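Local coordinates for XAC2610 protein (Xanthomonas axonopodis pv. citri, PDB 4QTQ) that binds calcium and probably acts as an immunity protein that inhibits a peptidoglycan hydrolase linked to bacterial killing by a type IV secretion system, at residues 63-68 and 132-137; 97-102 and 124-129. One frame throughout, in Å; residues are numbered along the deposited sequence.

Contact 1 of 2, residues 63-68 and 132-137; sequences IALEPE and KTLVFN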
loop_
_atom_site.group_PDB
_atom_site.type_symbol
_atom_site.label_atom_id
_atom_site.label_comp_id
_atom_site.label_asym_id
_atom_site.label_seq_id
_atom_site.Cartn_x
_atom_site.Cartn_y
_atom_site.Cartn_z
ATOM N N ILE A 63 1.925 -1.957 -19.111
ATOM C CA ILE A 63 3.101 -1.722 -18.274
ATOM C C ILE A 63 3.330 -2.948 -17.379
ATOM O O ILE A 63 2.412 -3.391 -16.680
ATOM C CB ILE A 63 2.910 -0.458 -17.403
ATOM C CG1 ILE A 63 2.698 0.775 -18.304
ATOM C CG2 ILE A 63 4.103 -0.265 -16.482
ATOM C CD1 ILE A 63 2.121 1.989 -17.604
ATOM N N ALA A 64 4.545 -3.493 -17.409
ATOM C CA ALA A 64 4.905 -4.670 -16.603
ATOM C C ALA A 64 5.632 -4.266 -15.319
ATOM O O ALA A 64 6.596 -3.514 -15.356
ATOM C CB ALA A 64 5.780 -5.619 -17.416
ATOM N N LEU A 65 5.162 -4.765 -14.186
ATOM C CA LEU A 65 5.834 -4.559 -12.920
ATOM C C LEU A 65 6.485 -5.863 -12.533
ATOM O O LEU A 65 5.904 -6.932 -12.769
ATOM C CB LEU A 65 4.841 -4.149 -11.846
ATOM C CG LEU A 65 4.005 -2.912 -12.126
ATOM C CD1 LEU A 65 2.991 -2.747 -11.015
ATOM C CD2 LEU A 65 4.885 -1.684 -12.242
ATOM N N GLU A 66 7.681 -5.772 -11.953
ATOM C CA GLU A 66 8.403 -6.935 -11.463
ATOM C C GLU A 66 8.710 -6.802 -9.962
ATOM O O GLU A 66 9.837 -6.468 -9.585
ATOM C CB GLU A 66 9.692 -7.142 -12.253
ATOM C CG GLU A 66 9.477 -7.536 -13.712
ATOM C CD GLU A 66 9.578 -6.376 -14.692
ATOM O OE1 GLU A 66 9.702 -5.201 -14.263
ATOM O OE2 GLU A 66 9.544 -6.652 -15.914
ATOM N N PRO A 67 7.705 -7.066 -9.102
ATOM C CA PRO A 67 7.937 -6.981 -7.655
ATOM C C PRO A 67 8.858 -8.093 -7.123
ATOM O O PRO A 67 8.928 -9.197 -7.689
ATOM C CB PRO A 67 6.527 -7.090 -7.060
ATOM C CG PRO A 67 5.740 -7.836 -8.082
ATOM C CD PRO A 67 6.311 -7.445 -9.419
ATOM N N GLU A 68 9.559 -7.795 -6.034
ATOM C CA GLU A 68 10.513 -8.752 -5.447
ATOM C C GLU A 68 9.792 -10.036 -5.023
ATOM O O GLU A 68 10.352 -11.126 -5.072
ATOM C CB GLU A 68 11.260 -8.106 -4.264
ATOM C CG GLU A 68 12.635 -8.713 -4.000
ATOM C CD GLU A 68 13.586 -7.787 -3.253
ATOM O OE1 GLU A 68 14.265 -8.274 -2.324
ATOM O OE2 GLU A 68 13.674 -6.583 -3.596
ATOM N N LYS A 132 5.229 7.810 -19.189
ATOM C CA LYS A 132 4.191 6.828 -19.515
ATOM C C LYS A 132 4.556 5.493 -18.913
ATOM O O LYS A 132 4.578 4.469 -19.599
ATOM C CB LYS A 132 3.964 6.676 -21.030
ATOM C CG LYS A 132 3.370 7.905 -21.691
ATOM C CD LYS A 132 1.905 8.098 -21.335
ATOM C CE LYS A 132 1.531 9.558 -21.478
ATOM N NZ LYS A 132 0.150 9.869 -21.038
ATOM N N THR A 133 4.862 5.506 -17.622
ATOM C CA THR A 133 5.057 4.272 -16.924
ATOM C C THR A 133 4.792 4.407 -15.432
ATOM O O THR A 133 4.463 5.483 -14.931
ATOM C CB THR A 133 6.466 3.723 -17.166
ATOM O OG1 THR A 133 6.512 2.353 -16.736
ATOM C CG2 THR A 133 7.517 4.547 -16.416
ATOM N N LEU A 134 4.951 3.285 -14.740
ATOM C CA LEU A 134 4.736 3.193 -13.315
ATOM C C LEU A 134 6.113 3.090 -12.718
ATOM O O LEU A 134 6.888 2.250 -13.142
ATOM C CB LEU A 134 3.914 1.935 -12.999
ATOM C CG LEU A 134 2.422 2.090 -13.304
ATOM C CD1 LEU A 134 1.766 0.754 -13.619
ATOM C CD2 LEU A 134 1.744 2.782 -12.129
ATOM N N VAL A 135 6.403 3.934 -11.729
ATOM C CA VAL A 135 7.735 4.051 -11.141
ATOM C C VAL A 135 7.690 3.612 -9.682
ATOM O O VAL A 135 6.902 4.124 -8.893
ATOM C CB VAL A 135 8.233 5.513 -11.282
ATOM C CG1 VAL A 135 9.614 5.700 -10.658
ATOM C CG2 VAL A 135 8.282 5.906 -12.761
ATOM N N PHE A 136 8.515 2.640 -9.317
ATOM C CA PHE A 136 8.574 2.196 -7.934
ATOM C C PHE A 136 8.896 3.391 -7.043
ATOM O O PHE A 136 9.851 4.120 -7.323
ATOM C CB PHE A 136 9.629 1.106 -7.753
ATOM C CG PHE A 136 9.837 0.713 -6.323
ATOM C CD1 PHE A 136 8.978 -0.190 -5.707
ATOM C CD2 PHE A 136 10.848 1.280 -5.575
ATOM C CE1 PHE A 136 9.152 -0.555 -4.373
ATOM C CE2 PHE A 136 11.031 0.918 -4.242
ATOM C CZ PHE A 136 10.171 0.007 -3.643
ATOM N N ASN A 137 8.119 3.583 -5.976
ATOM C CA ASN A 137 8.339 4.698 -5.038
ATOM C C ASN A 137 8.892 4.205 -3.705
ATOM O O ASN A 137 8.188 3.566 -2.917
ATOM C CB ASN A 137 7.056 5.491 -4.793
ATOM C CG ASN A 137 7.334 6.880 -4.227
ATOM O OD1 ASN A 137 7.637 7.037 -3.043
ATOM N ND2 ASN A 137 7.271 7.892 -5.087
#

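Contact 2 of 2, residues 97-102 and 124-129; sequences TDINGD and VYLFDA. With CA (calcium ion), chain B.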
loop_
_atom_site.group_PDB
_atom_site.type_symbol
_atom_site.label_atom_id
_atom_site.label_comp_id
_atom_site.label_asym_id
_atom_site.label_seq_id
_atom_site.Cartn_x
_atom_site.Cartn_y
_atom_site.Cartn_z
ATOM N N THR A 97 -5.342 2.719 -7.380
ATOM C CA THR A 97 -5.793 3.845 -6.587
ATOM C C THR A 97 -4.866 5.019 -6.881
ATOM O O THR A 97 -3.659 4.829 -7.055
ATOM C CB THR A 97 -5.763 3.504 -5.077
ATOM O OG1 THR A 97 -6.408 4.539 -4.336
ATOM C CG2 THR A 97 -4.320 3.341 -4.557
ATOM N N ASP A 98 -5.433 6.220 -6.976
ATOM C CA ASP A 98 -4.637 7.419 -7.246
ATOM C C ASP A 98 -4.165 7.939 -5.920
ATOM O O ASP A 98 -4.942 8.471 -5.144
ATOM C CB ASP A 98 -5.461 8.491 -7.972
ATOM C CG ASP A 98 -4.642 9.730 -8.337
ATOM O OD1 ASP A 98 -3.388 9.642 -8.448
ATOM O OD2 ASP A 98 -5.274 10.797 -8.525
ATOM N N ILE A 99 -2.886 7.762 -5.648
ATOM C CA ILE A 99 -2.325 8.118 -4.355
ATOM C C ILE A 99 -1.974 9.602 -4.339
ATOM O O ILE A 99 -2.219 10.286 -3.346
ATOM C CB ILE A 99 -1.090 7.241 -4.024
ATOM C CG1 ILE A 99 -1.537 5.778 -3.844
ATOM C CG2 ILE A 99 -0.375 7.742 -2.772
ATOM C CD1 ILE A 99 -0.414 4.774 -3.713
ATOM N N ASN A 100 -1.423 10.102 -5.441
ATOM C CA ASN A 100 -0.931 11.481 -5.471
ATOM C C ASN A 100 -1.896 12.525 -6.056
ATOM O O ASN A 100 -1.500 13.668 -6.282
ATOM C CB ASN A 100 0.448 11.553 -6.150
ATOM C CG ASN A 100 0.434 11.091 -7.590
ATOM O OD1 ASN A 100 -0.553 10.548 -8.096
ATOM N ND2 ASN A 100 1.554 11.282 -8.251
ATOM N N GLY A 101 -3.148 12.136 -6.287
ATOM C CA GLY A 101 -4.209 13.080 -6.643
ATOM C C GLY A 101 -4.130 13.746 -8.011
ATOM O O GLY A 101 -4.793 14.756 -8.246
ATOM N N ASP A 102 -3.352 13.185 -8.927
ATOM C CA ASP A 102 -3.212 13.770 -10.258
ATOM C C ASP A 102 -4.211 13.223 -11.281
ATOM O O ASP A 102 -4.127 13.557 -12.452
ATOM C CB ASP A 102 -1.776 13.595 -10.773
ATOM C CG ASP A 102 -1.432 12.145 -11.126
ATOM O OD1 ASP A 102 -2.198 11.219 -10.798
ATOM O OD2 ASP A 102 -0.373 11.939 -11.746
ATOM N N VAL A 124 4.845 0.250 -3.728
ATOM C CA VAL A 124 4.020 1.313 -4.293
ATOM C C VAL A 124 4.667 1.833 -5.578
ATOM O O VAL A 124 5.867 2.129 -5.605
ATOM C CB VAL A 124 3.820 2.445 -3.262
ATOM C CG1 VAL A 124 3.016 3.591 -3.846
ATOM C CG2 VAL A 124 3.136 1.895 -2.024
ATOM N N TYR A 125 3.859 1.922 -6.638
ATOM C CA TYR A 125 4.280 2.447 -7.939
ATOM C C TYR A 125 3.365 3.598 -8.385
ATOM O O TYR A 125 2.150 3.405 -8.577
ATOM C CB TYR A 125 4.247 1.352 -9.017
ATOM C CG TYR A 125 4.954 0.057 -8.647
ATOM C CD1 TYR A 125 4.369 -0.843 -7.767
ATOM C CD2 TYR A 125 6.194 -0.268 -9.182
ATOM C CE1 TYR A 125 4.999 -2.023 -7.413
ATOM C CE2 TYR A 125 6.844 -1.452 -8.838
ATOM C CZ TYR A 125 6.235 -2.323 -7.943
ATOM O OH TYR A 125 6.820 -3.502 -7.591
ATOM N N LEU A 126 3.946 4.788 -8.550
ATOM C CA LEU A 126 3.201 5.942 -9.052
ATOM C C LEU A 126 3.289 6.017 -10.575
ATOM O O LEU A 126 4.354 5.820 -11.165
ATOM C CB LEU A 126 3.728 7.239 -8.430
ATOM C CG LEU A 126 3.609 7.394 -6.914
ATOM C CD1 LEU A 126 4.094 8.774 -6.516
ATOM C CD2 LEU A 126 2.176 7.187 -6.440
ATOM N N PHE A 127 2.166 6.311 -11.216
ATOM C CA PHE A 127 2.189 6.544 -12.635
ATOM C C PHE A 127 2.926 7.853 -12.904
ATOM O O PHE A 127 2.579 8.894 -12.354
ATOM C CB PHE A 127 0.778 6.617 -13.218
ATOM C CG PHE A 127 0.763 6.634 -14.708
ATOM C CD1 PHE A 127 1.056 5.482 -15.422
ATOM C CD2 PHE A 127 0.487 7.804 -15.403
ATOM C CE1 PHE A 127 1.064 5.494 -16.803
ATOM C CE2 PHE A 127 0.487 7.821 -16.786
ATOM C CZ PHE A 127 0.766 6.663 -17.488
ATOM N N ASP A 128 3.969 7.778 -13.721
ATOM C CA ASP A 128 4.759 8.945 -14.057
ATOM C C ASP A 128 4.290 9.401 -15.425
ATOM O O ASP A 128 4.594 8.766 -16.434
ATOM C CB ASP A 128 6.245 8.593 -14.059
ATOM C CG ASP A 128 7.137 9.815 -14.010
ATOM O OD1 ASP A 128 7.063 10.651 -14.936
ATOM O OD2 ASP A 128 7.918 9.931 -13.041
ATOM N N ALA A 129 3.529 10.494 -15.437
ATOM C CA ALA A 129 2.877 11.012 -16.646
ATOM C C ALA A 129 3.852 11.320 -17.792
ATOM O O ALA A 129 3.503 11.173 -18.969
ATOM C CB ALA A 129 2.067 12.257 -16.302
HETATM CA CA CA B . -1.476 9.091 -9.682
HETATM O O HOH W 1 0.288 9.473 -11.123
#

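Contact 1 of 2, residues 63-68 and 132-137
Ile63 and Leu134 meet across the interior of a beta-sandwich, each projecting from an edge strand of a different sheet. Strand 63-65 borders the four-stranded antiparallel sheet and strand 133-136 borders the six-stranded mixed one; their axes approach to 7.4 Å and diverge by 20°, so the strands run nearly parallel. With no hydrogen bond joining the two segments, the contact illustrates how sandwich layers can be held by interlocking aliphatic branches. The side chains of Ile63 and Leu134 cross at about a right angle, with Ile63 CG2 3.8 Å from Leu134 CD1. At chi1 -60°, Ile63 has CG1 beside the backbone N and CG2 anti to it, which sends its branches different ways: CG2 touches Leu134 and the Thr133 hydroxyl, while CD1, at the far end of the CG1 arm, comes to 3.8 Å from Thr133 CA. Leu65, two residues on from Ile63, adds a second crossing at about a right angle and uses its CD2 branch against the base of Leu134. Both leucines also touch Val107 of strand 106-112, and Leu65 packs on Tyr125 as well. One polar atom pays for this burial, since Leu134 N has no partner in the model. Thr133 joins through its hydroxyl: OG1, anti to the backbone N, lies 3.6 Å from Ile63 CG2.

Contact 2 of 2, residues 97-102 and 124-129
Asp102 and Phe127 are joined through a single water that is also a calcium ligand, and this bridge is the polar link between loop 97-102 and strand 124-129. The water lies 2.3 Å from the calcium ion and donates both its hydrogens: one to Asp102 OD2 at 2.6 Å, the other to Phe127 O at 2.7 Å. With its oxygen turned to the metal and its hydrogens to two acceptors, its orientation is well defined.

The calcium itself is bound by Asp98 OD1 at 2.3 Å and Asp102 OD1 at 2.5 Å; Asn100, between them in sequence, also binds through its side chain. The Asp102 carboxylate divides its work, one oxygen on the calcium and the other on the water; a chi1 of 71°, with CG between the backbone N and carbonyl carbon, turns it toward the strand. His104 O and both carboxylate oxygens of Asp106 complete a sevenfold shell. Asp106 also accepts hydrogen bonds from Ile99 N and Phe127 N, tying loop and strand to the same ligand, while Asp98 OD2 accepts one from Gly103 N.

Apolar packing closes the other end. Ile99 and Val124 reach toward each other tip to tip, with Ile99 CD1 3.6 Å from Val124 CG1. Leu126 fills the next position, its CD2 4.1 Å from Ile99 CB and its other methyl branch against the Asn100 side chain.

Asp98, Asn100 and Asp102, followed by Gly103, give a DxDxDG-like calcium loop with asparagine in the second acidic place. Its first part resembles an EF-hand loop, but the two-oxygen aspartate comes at the ninth position, and strands 94-97 and 106-112 flank it instead of helices.

How the contacts relate
Strands 121-128 and 133-136 follow each other in the chain and are neighbours in one sheet, so contacts 1 and 2 share a two-stranded framework, with their centres 11 Å apart. Probable hydrogen bonds clip it at both ends: Asp128 N to Thr133 O, 2.6 Å, where Lys132 and Thr133 form a G1 beta bulge opposite Asp128, and Asn137 N to Val124 O, 2.7 Å. Contact 2 is nested within the chain loop that contact 1 closes. Phe127 packs on both Ile63 and Leu134, joining the sandwich interface to the strand whose carbonyl holds the calcium water; the nearest atom of the Leu134 side chain is about 7 Å from the calcium ion.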